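Local coordinates for protein heme oxygenase (Leptospira interrogans, PDB 5KZL) that probably catalyses the oxygen-dependent breakdown of heme to biliverdin, releasing iron and carbon monoxide, at residues Leu71-Arg81 against Ala126-Leu137. The protein carries 1 engineered substitution. Sequence-based numbering, arbitrary orientation.
Sequences LKSIYFPELYR and AAHSYVRYLGDL. With HEM (protoporphyrin IX containing Fe), chain B.
Ser129 OG and the carbonyl oxygen of Ile74 share a water, which donates to Ile74 O at 2.7 Å and lies 2.6 Å from Ser129 OG; the serine hydroxyl is also hydrogen-bonded to Tyr177. With no direct polar bond between the two segments, this water is their polar link, and much of the remaining contact is packing around Tyr133. Leu79 lays CB over one face of that ring, a CH-pi contact 3.9 Å from the centroid and 17° off its normal, while its CD1 reaches back to Tyr133 CB at 3.7 Å. The tyrosine's CG stands anti to the carbonyl carbon (chi1 -60°), which carries the ring under Leu79 CB and puts its hydroxyl end beside Tyr80. Its OH meets Tyr80 CD1 obliquely at 3.4 Å and is held by Glu59 of helix 41-64, the residue that also accepts the backbone N-H of Arg81.

The setting is the all-helical heme oxygenase fold. Helix 125-151 is its distal helix, on the side of the iron-bound water, and Gly135, with its CA 3.2 Å from HEM C4A, lets the porphyrin come close; its carbonyl accepts from that water. The loop 71-81, between helices 41-64 and 82-93, packs on the flank of this helix turned from the heme, where a wider pi-type turn spans 129-134.

Arg81 bends at chi2 and chi3, curling NE back to Leu79 O (2.9 Å), above the carbonyl plane, while NH2 bonds to the carbonyls of Phe161 and Glu163. Its CG sits at the edge of the Tyr133 ring, and the side chain runs past Asp136 in the opposite direction; OD1 of that aspartate makes a salt bridge with Arg132 NH2, and OD2 is bonded to Tyr55. Farther along, Ile74 CD1 rests against Ala126 CB at 3.9 Å, and Leu71 CD2 closes on the same alanine.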
ATOM      1  N   LEU A  71      -5.495   8.293  15.007  1.00 14.60           N
ATOM      2  CA  LEU A  71      -4.359   8.076  14.114  1.00 14.15           C
ATOM      3  C   LEU A  71      -2.991   8.466  14.682  1.00 19.28           C
ATOM      4  O   LEU A  71      -1.981   7.973  14.184  1.00 18.88           O
ATOM      5  CB  LEU A  71      -4.566   8.760  12.749  1.00 13.47           C
ATOM      6  CG  LEU A  71      -5.848   8.426  11.960  1.00 16.33           C
ATOM      7  CD1 LEU A  71      -5.934   9.305  10.730  1.00 15.19           C
ATOM      8  CD2 LEU A  71      -5.883   6.956  11.532  1.00 17.57           C
ATOM      9  N   LYS A  72      -2.942   9.355  15.694  1.00 15.80           N
ATOM     10  CA  LYS A  72      -1.700   9.863  16.295  1.00 15.59           C
ATOM     11  C   LYS A  72      -0.612   8.798  16.523  1.00 18.51           C
ATOM     12  O   LYS A  72       0.528   9.002  16.104  1.00 16.89           O
ATOM     13  CB  LYS A  72      -2.006  10.613  17.604  1.00 17.98           C
ATOM     14  CG  LYS A  72      -1.826  12.113  17.489  1.00 34.50           C
ATOM     15  CD  LYS A  72      -1.913  12.799  18.846  1.00 41.41           C
ATOM     16  CE  LYS A  72      -2.187  14.276  18.703  1.00 48.35           C
ATOM     17  NZ  LYS A  72      -2.049  14.988  20.000  1.00 54.69           N
ATOM     18  N   SER A  73      -0.969   7.648  17.127  1.00 15.66           N
ATOM     19  CA  SER A  73      -0.003   6.583  17.410  1.00 15.29           C
ATOM     20  C   SER A  73       0.441   5.758  16.180  1.00 18.08           C
ATOM     21  O   SER A  73       1.379   4.960  16.308  1.00 18.85           O
ATOM     22  CB  SER A  73      -0.502   5.671  18.523  1.00 20.47           C
ATOM     23  OG  SER A  73      -1.777   5.149  18.201  1.00 34.26           O
ATOM     24  N   ILE A  74      -0.173   5.975  14.995  1.00 12.16           N
ATOM     25  CA  ILE A  74       0.276   5.294  13.761  1.00 11.35           C
ATOM     26  C   ILE A  74       0.826   6.337  12.770  1.00 12.71           C
ATOM     27  O   ILE A  74       0.860   6.114  11.563  1.00 11.19           O
ATOM     28  CB  ILE A  74      -0.710   4.274  13.115  1.00 13.69           C
ATOM     29  CG1 ILE A  74      -2.076   4.920  12.779  1.00 13.12           C
ATOM     30  CG2 ILE A  74      -0.843   3.010  14.011  1.00 14.46           C
ATOM     31  CD1 ILE A  74      -2.891   4.230  11.676  1.00 13.39           C
ATOM     32  N   TYR A  75       1.299   7.468  13.300  1.00 10.78           N
ATOM     33  CA  TYR A  75       1.914   8.497  12.467  1.00 11.11           C
ATOM     34  C   TYR A  75       3.308   7.980  12.135  1.00 12.52           C
ATOM     35  O   TYR A  75       4.223   8.030  12.966  1.00 11.70           O
ATOM     36  CB  TYR A  75       1.938   9.857  13.192  1.00 12.71           C
ATOM     37  CG  TYR A  75       2.719  10.944  12.479  1.00 15.28           C
ATOM     38  CD1 TYR A  75       2.408  11.312  11.171  1.00 16.43           C
ATOM     39  CD2 TYR A  75       3.715  11.660  13.143  1.00 16.78           C
ATOM     40  CE1 TYR A  75       3.123  12.314  10.514  1.00 17.19           C
ATOM     41  CE2 TYR A  75       4.436  12.665  12.498  1.00 17.36           C
ATOM     42  CZ  TYR A  75       4.136  12.988  11.183  1.00 24.83           C
ATOM     43  OH  TYR A  75       4.817  14.021  10.582  1.00 28.07           O
ATOM     44  N   PHE A  76       3.432   7.368  10.946  1.00  9.23           N
ATOM     45  CA  PHE A  76       4.681   6.745  10.510  1.00  7.45           C
ATOM     46  C   PHE A  76       5.173   7.229   9.126  1.00 11.86           C
ATOM     47  O   PHE A  76       5.137   6.461   8.161  1.00  9.62           O
ATOM     48  CB  PHE A  76       4.536   5.208  10.525  1.00  8.60           C
ATOM     49  CG  PHE A  76       4.439   4.550  11.889  1.00  9.24           C
ATOM     50  CD1 PHE A  76       5.487   4.639  12.800  1.00 10.99           C
ATOM     51  CD2 PHE A  76       3.345   3.758  12.219  1.00 10.29           C
ATOM     52  CE1 PHE A  76       5.428   3.963  14.029  1.00 11.86           C
ATOM     53  CE2 PHE A  76       3.278   3.100  13.454  1.00 12.28           C
ATOM     54  CZ  PHE A  76       4.318   3.214  14.352  1.00 10.56           C
ATOM     55  N   PRO A  77       5.742   8.457   9.035  1.00 12.13           N
ATOM     56  CA  PRO A  77       6.268   8.937   7.737  1.00 11.75           C
ATOM     57  C   PRO A  77       7.367   8.044   7.162  1.00 14.08           C
ATOM     58  O   PRO A  77       7.628   8.125   5.969  1.00 12.54           O
ATOM     59  CB  PRO A  77       6.828  10.327   8.062  1.00 14.02           C
ATOM     60  CG  PRO A  77       6.136  10.747   9.298  1.00 18.83           C
ATOM     61  CD  PRO A  77       5.836   9.498  10.077  1.00 14.93           C
ATOM     62  N   GLU A  78       8.005   7.194   8.003  1.00 10.97           N
ATOM     63  CA  GLU A  78       9.033   6.219   7.583  1.00 10.15           C
ATOM     64  C   GLU A  78       8.499   5.301   6.478  1.00 12.26           C
ATOM     65  O   GLU A  78       9.283   4.739   5.708  1.00 13.64           O
ATOM     66  CB  GLU A  78       9.451   5.306   8.759  1.00 11.14           C
ATOM     67  CG  GLU A  78      10.141   6.032   9.892  1.00 16.86           C
ATOM     68  CD  GLU A  78       9.250   6.387  11.067  1.00 14.92           C
ATOM     69  OE1 GLU A  78       8.057   6.715  10.870  1.00 11.07           O
ATOM     70  OE2 GLU A  78       9.806   6.492  12.177  1.00 15.39           O
ATOM     71  N   LEU A  79       7.169   5.081   6.475  1.00  7.06           N
ATOM     72  CA  LEU A  79       6.495   4.170   5.546  1.00  7.07           C
ATOM     73  C   LEU A  79       6.125   4.783   4.210  1.00 10.13           C
ATOM     74  O   LEU A  79       5.855   4.026   3.282  1.00 11.11           O
ATOM     75  CB  LEU A  79       5.236   3.581   6.208  1.00  7.25           C
ATOM     76  CG  LEU A  79       5.448   2.762   7.488  1.00 10.90           C
ATOM     77  CD1 LEU A  79       4.116   2.477   8.159  1.00 11.09           C
ATOM     78  CD2 LEU A  79       6.169   1.435   7.179  1.00  8.57           C
ATOM     79  N   TYR A  80       6.069   6.131   4.109  1.00  5.83           N
ATOM     80  CA  TYR A  80       5.629   6.831   2.884  1.00  5.87           C
ATOM     81  C   TYR A  80       6.341   6.325   1.639  1.00  9.74           C
ATOM     82  O   TYR A  80       7.562   6.081   1.664  1.00  8.82           O
ATOM     83  CB  TYR A  80       5.704   8.353   3.016  1.00  7.86           C
ATOM     84  CG  TYR A  80       4.774   8.986   4.035  1.00  8.95           C
ATOM     85  CD1 TYR A  80       3.820   8.225   4.717  1.00  9.94           C
ATOM     86  CD2 TYR A  80       4.836  10.351   4.303  1.00  9.30           C
ATOM     87  CE1 TYR A  80       2.966   8.812   5.655  1.00 10.23           C
ATOM     88  CE2 TYR A  80       3.987  10.947   5.236  1.00  9.50           C
ATOM     89  CZ  TYR A  80       3.075  10.169   5.928  1.00 11.00           C
ATOM     90  OH  TYR A  80       2.233  10.780   6.814  1.00 10.99           O
ATOM     91  N   ARG A  81       5.549   6.126   0.567  1.00  5.30           N
ATOM     92  CA  ARG A  81       5.974   5.506  -0.693  1.00  5.73           C
ATOM     93  C   ARG A  81       5.955   6.406  -1.908  1.00  7.91           C
ATOM     94  O   ARG A  81       6.563   6.031  -2.915  1.00  8.95           O
ATOM     95  CB  ARG A  81       5.111   4.241  -0.981  1.00  8.49           C
ATOM     96  CG  ARG A  81       5.084   3.143   0.113  1.00  7.22           C
ATOM     97  CD  ARG A  81       6.398   2.394   0.267  1.00 14.10           C
ATOM     98  NE  ARG A  81       7.393   3.157   1.035  1.00 12.14           N
ATOM     99  CZ  ARG A  81       8.710   2.996   0.927  1.00 14.28           C
ATOM    100  NH1 ARG A  81       9.539   3.727   1.666  1.00  9.26           N
ATOM    101  NH2 ARG A  81       9.207   2.084   0.106  1.00  8.41           N
ATOM    102  N   ALA A 126      -6.759   4.129   9.196  1.00  6.93           N
ATOM    103  CA  ALA A 126      -5.970   3.076   9.854  1.00  5.19           C
ATOM    104  C   ALA A 126      -5.995   1.812   8.993  1.00  9.02           C
ATOM    105  O   ALA A 126      -4.983   1.125   8.903  1.00  7.89           O
ATOM    106  CB  ALA A 126      -6.520   2.769  11.252  1.00  5.06           C
ATOM    107  N   ALA A 127      -7.150   1.508   8.356  1.00  7.63           N
ATOM    108  CA  ALA A 127      -7.331   0.347   7.465  1.00  6.71           C
ATOM    109  C   ALA A 127      -6.455   0.444   6.219  1.00  8.88           C
ATOM    110  O   ALA A 127      -5.874  -0.549   5.793  1.00  8.55           O
ATOM    111  CB  ALA A 127      -8.776   0.225   7.043  1.00  7.29           C
ATOM    112  N   HIS A 128      -6.349   1.641   5.666  1.00  5.91           N
ATOM    113  CA  HIS A 128      -5.548   1.974   4.501  1.00  4.88           C
ATOM    114  C   HIS A 128      -4.052   1.821   4.801  1.00  8.90           C
ATOM    115  O   HIS A 128      -3.335   1.181   4.025  1.00  8.06           O
ATOM    116  CB  HIS A 128      -5.945   3.374   4.030  1.00  5.39           C
ATOM    117  CG  HIS A 128      -7.300   3.389   3.379  1.00  7.72           C
ATOM    118  ND1 HIS A 128      -7.438   3.395   2.008  1.00  9.47           N
ATOM    119  CD2 HIS A 128      -8.534   3.322   3.940  1.00  8.56           C
ATOM    120  CE1 HIS A 128      -8.740   3.397   1.770  1.00  7.86           C
ATOM    121  NE2 HIS A 128      -9.445   3.329   2.901  1.00  7.90           N
ATOM    122  N   SER A 129      -3.605   2.372   5.950  1.00  4.87           N
ATOM    123  CA  SER A 129      -2.249   2.214   6.472  1.00  4.40           C
ATOM    124  C   SER A 129      -1.935   0.693   6.639  1.00  7.35           C
ATOM    125  O   SER A 129      -0.947   0.219   6.093  1.00  5.78           O
ATOM    126  CB  SER A 129      -2.122   2.925   7.812  1.00  7.23           C
ATOM    127  OG  SER A 129      -0.900   2.535   8.409  1.00  9.05           O
ATOM    128  N   TYR A 130      -2.801  -0.069   7.330  1.00  5.28           N
ATOM    129  CA  TYR A 130      -2.611  -1.515   7.520  1.00  4.92           C
ATOM    130  C   TYR A 130      -2.458  -2.286   6.199  1.00  7.54           C
ATOM    131  O   TYR A 130      -1.455  -2.975   5.998  1.00  7.63           O
ATOM    132  CB  TYR A 130      -3.760  -2.131   8.377  1.00  6.36           C
ATOM    133  CG  TYR A 130      -3.758  -3.653   8.377  1.00  7.88           C
ATOM    134  CD1 TYR A 130      -2.890  -4.372   9.196  1.00  9.75           C
ATOM    135  CD2 TYR A 130      -4.619  -4.372   7.550  1.00  8.94           C
ATOM    136  CE1 TYR A 130      -2.864  -5.773   9.175  1.00  7.33           C
ATOM    137  CE2 TYR A 130      -4.574  -5.770   7.494  1.00  9.34           C
ATOM    138  CZ  TYR A 130      -3.730  -6.467   8.344  1.00 14.75           C
ATOM    139  OH  TYR A 130      -3.692  -7.845   8.290  1.00 13.39           O
ATOM    140  N   VAL A 131      -3.474  -2.219   5.332  1.00  4.85           N
ATOM    141  CA  VAL A 131      -3.522  -3.001   4.098  1.00  4.17           C
ATOM    142  C   VAL A 131      -2.339  -2.698   3.214  1.00  6.31           C
ATOM    143  O   VAL A 131      -1.653  -3.626   2.814  1.00  7.08           O
ATOM    144  CB  VAL A 131      -4.875  -2.900   3.342  1.00  6.57           C
ATOM    145  CG1 VAL A 131      -4.829  -3.709   2.055  1.00  5.71           C
ATOM    146  CG2 VAL A 131      -6.022  -3.388   4.221  1.00  6.05           C
ATOM    147  N   ARG A 132      -2.087  -1.421   2.930  1.00  4.52           N
ATOM    148  CA  ARG A 132      -0.937  -1.055   2.110  1.00  4.09           C
ATOM    149  C   ARG A 132       0.420  -1.092   2.879  1.00  7.30           C
ATOM    150  O   ARG A 132       1.274  -1.885   2.503  1.00  6.19           O
ATOM    151  CB  ARG A 132      -1.149   0.300   1.380  1.00  4.28           C
ATOM    152  CG  ARG A 132      -2.127   0.237   0.166  1.00  5.37           C
ATOM    153  CD  ARG A 132      -1.962  -0.935  -0.841  1.00 11.11           C
ATOM    154  NE  ARG A 132      -0.565  -1.213  -1.210  1.00 10.31           N
ATOM    155  CZ  ARG A 132      -0.134  -2.232  -1.953  1.00 15.15           C
ATOM    156  NH1 ARG A 132      -0.999  -3.092  -2.492  1.00  7.84           N
ATOM    157  NH2 ARG A 132       1.166  -2.408  -2.155  1.00  5.63           N
ATOM    158  N   TYR A 133       0.647  -0.244   3.903  1.00  5.04           N
ATOM    159  CA  TYR A 133       1.987  -0.193   4.532  1.00  5.37           C
ATOM    160  C   TYR A 133       2.425  -1.432   5.252  1.00  9.02           C
ATOM    161  O   TYR A 133       3.589  -1.808   5.105  1.00  7.59           O
ATOM    162  CB  TYR A 133       2.128   0.982   5.485  1.00  6.49           C
ATOM    163  CG  TYR A 133       1.942   2.343   4.861  1.00  8.08           C
ATOM    164  CD1 TYR A 133       2.557   2.672   3.649  1.00  8.86           C
ATOM    165  CD2 TYR A 133       1.235   3.337   5.525  1.00  9.33           C
ATOM    166  CE1 TYR A 133       2.417   3.944   3.092  1.00 10.34           C
ATOM    167  CE2 TYR A 133       1.102   4.614   4.987  1.00  9.66           C
ATOM    168  CZ  TYR A 133       1.695   4.913   3.773  1.00 14.09           C
ATOM    169  OH  TYR A 133       1.528   6.165   3.250  1.00 12.57           O
ATOM    170  N   LEU A 134       1.534  -2.080   6.049  1.00  8.14           N
ATOM    171  CA  LEU A 134       2.038  -3.278   6.729  1.00  7.10           C
ATOM    172  C   LEU A 134       2.349  -4.387   5.706  1.00  8.93           C
ATOM    173  O   LEU A 134       3.339  -5.092   5.874  1.00  9.40           O
ATOM    174  CB  LEU A 134       1.132  -3.753   7.900  1.00  6.78           C
ATOM    175  CG  LEU A 134       1.720  -4.878   8.773  1.00 11.27           C
ATOM    176  CD1 LEU A 134       3.124  -4.538   9.320  1.00 11.26           C
ATOM    177  CD2 LEU A 134       0.765  -5.266   9.876  1.00 11.62           C
ATOM    178  N   GLY A 135       1.578  -4.446   4.617  1.00  6.04           N
ATOM    179  CA  GLY A 135       1.831  -5.372   3.511  1.00  5.23           C
ATOM    180  C   GLY A 135       3.159  -5.076   2.835  1.00  6.96           C
ATOM    181  O   GLY A 135       3.952  -5.991   2.588  1.00  6.70           O
ATOM    182  N   ASP A 136       3.429  -3.777   2.580  1.00  4.82           N
ATOM    183  CA  ASP A 136       4.678  -3.316   1.936  1.00  4.51           C
ATOM    184  C   ASP A 136       5.892  -3.667   2.800  1.00 10.60           C
ATOM    185  O   ASP A 136       6.884  -4.198   2.306  1.00 10.16           O
ATOM    186  CB  ASP A 136       4.681  -1.803   1.727  1.00  5.16           C
ATOM    187  CG  ASP A 136       3.620  -1.240   0.808  1.00  9.58           C
ATOM    188  OD1 ASP A 136       3.131  -1.986  -0.068  1.00  7.38           O
ATOM    189  OD2 ASP A 136       3.303  -0.048   0.948  1.00  9.53           O
ATOM    190  N   LEU A 137       5.804  -3.376   4.090  1.00  8.54           N
ATOM    191  CA  LEU A 137       6.902  -3.710   4.989  1.00  9.74           C
ATOM    192  C   LEU A 137       7.108  -5.235   5.080  1.00 12.92           C
ATOM    193  O   LEU A 137       8.255  -5.689   5.080  1.00 12.26           O
ATOM    194  CB  LEU A 137       6.647  -3.116   6.375  1.00 11.25           C
ATOM    195  CG  LEU A 137       7.881  -3.009   7.272  1.00 17.95           C
ATOM    196  CD1 LEU A 137       8.978  -2.178   6.626  1.00 19.13           C
ATOM    197  CD2 LEU A 137       7.512  -2.418   8.589  1.00 21.69           C
TER
HETATM  198  CHA HEM B 301       1.632  -9.947   4.710  0.50  7.70           C
HETATM  199  CHB HEM B 301      -1.110  -7.013   2.188  0.50  7.40           C
HETATM  200  CHC HEM B 301       0.211  -9.347  -1.769  0.50  7.47           C
HETATM  201  CHD HEM B 301       3.529 -11.570   0.656  0.50  7.82           C
HETATM  202  C1A HEM B 301       0.788  -8.953   4.355  0.50  7.25           C
HETATM  203  C2A HEM B 301       0.095  -8.126   5.300  0.50  7.66           C
HETATM  204  C3A HEM B 301      -0.691  -7.326   4.584  0.50  7.59           C
HETATM  205  C4A HEM B 301      -0.485  -7.615   3.236  0.50  7.05           C
HETATM  206  CMA HEM B 301      -1.588  -6.266   5.091  0.50  8.90           C
HETATM  207  CAA HEM B 301       0.220  -8.139   6.803  0.50  9.05           C
HETATM  208  CBA HEM B 301      -0.586  -9.279   7.467  0.50 10.37           C
HETATM  209  CGA HEM B 301      -0.550  -9.136   8.931  0.50 11.54           C
HETATM  210  O1A HEM B 301      -1.555  -8.961   9.548  0.50 12.80           O
HETATM  211  O2A HEM B 301       0.535  -9.193   9.486  0.50 12.46           O
HETATM  212  C1B HEM B 301      -1.016  -7.402   0.863  0.50  6.98           C
HETATM  213  C2B HEM B 301      -1.824  -6.837  -0.207  0.50  7.10           C
HETATM  214  C3B HEM B 301      -1.437  -7.512  -1.307  0.50  7.33           C
HETATM  215  C4B HEM B 301      -0.410  -8.481  -0.895  0.50  6.92           C
HETATM  216  CMB HEM B 301      -2.822  -5.732  -0.135  0.50  8.75           C
HETATM  217  CAB HEM B 301      -1.874  -7.406  -2.641  0.50  8.42           C
HETATM  218  CBB HEM B 301      -2.919  -6.768  -2.793  0.50 15.73           C
HETATM  219  C1C HEM B 301       1.332 -10.059  -1.534  0.50  6.81           C
HETATM  220  C2C HEM B 301       2.215 -10.597  -2.512  0.50  7.42           C
HETATM  221  C3C HEM B 301       3.167 -11.223  -1.797  0.50  7.49           C
HETATM  222  C4C HEM B 301       2.882 -11.034  -0.398  0.50  7.13           C
HETATM  223  CMC HEM B 301       2.094 -10.473  -4.030  0.50  8.85           C
HETATM  224  CAC HEM B 301       4.277 -11.939  -2.381  0.50  8.40           C
HETATM  225  CBC HEM B 301       5.327 -12.167  -1.704  0.50 10.37           C
HETATM  226  C1D HEM B 301       3.209 -11.387   1.986  0.50  7.39           C
HETATM  227  C2D HEM B 301       3.930 -12.066   3.092  0.50  7.80           C
HETATM  228  C3D HEM B 301       3.425 -11.588   4.200  0.50  7.86           C
HETATM  229  C4D HEM B 301       2.379 -10.638   3.794  0.50  7.35           C
HETATM  230  CMD HEM B 301       5.055 -13.033   2.960  0.50  9.42           C
HETATM  231  CAD HEM B 301       3.815 -12.006   5.591  0.50  8.90           C
HETATM  232  CBD HEM B 301       5.111 -11.449   6.049  0.50  9.98           C
HETATM  233  CGD HEM B 301       5.468 -11.856   7.442  0.50 11.10           C
HETATM  234  O1D HEM B 301       4.666 -12.293   8.176  0.50 11.65           O
HETATM  235  O2D HEM B 301       6.601 -11.699   7.784  0.50 12.02           O
HETATM  236  NA  HEM B 301       0.360  -8.606   3.136  0.50  7.11           N
HETATM  237  NB  HEM B 301      -0.294  -8.341   0.354  0.50  6.63           N
HETATM  238  NC  HEM B 301       1.769 -10.358  -0.332  0.50  6.87           N
HETATM  239  ND  HEM B 301       2.316 -10.555   2.476  0.50  7.03           N
HETATM  240 FE   HEM B 301       1.052  -9.503   1.441  0.50  6.93          FE
HETATM  241  O   HOH W   1       0.492   4.548   9.340  1.00 15.94           O
HETATM  242  O   HOH W   2       2.667  -7.927   1.130  1.00 13.57           O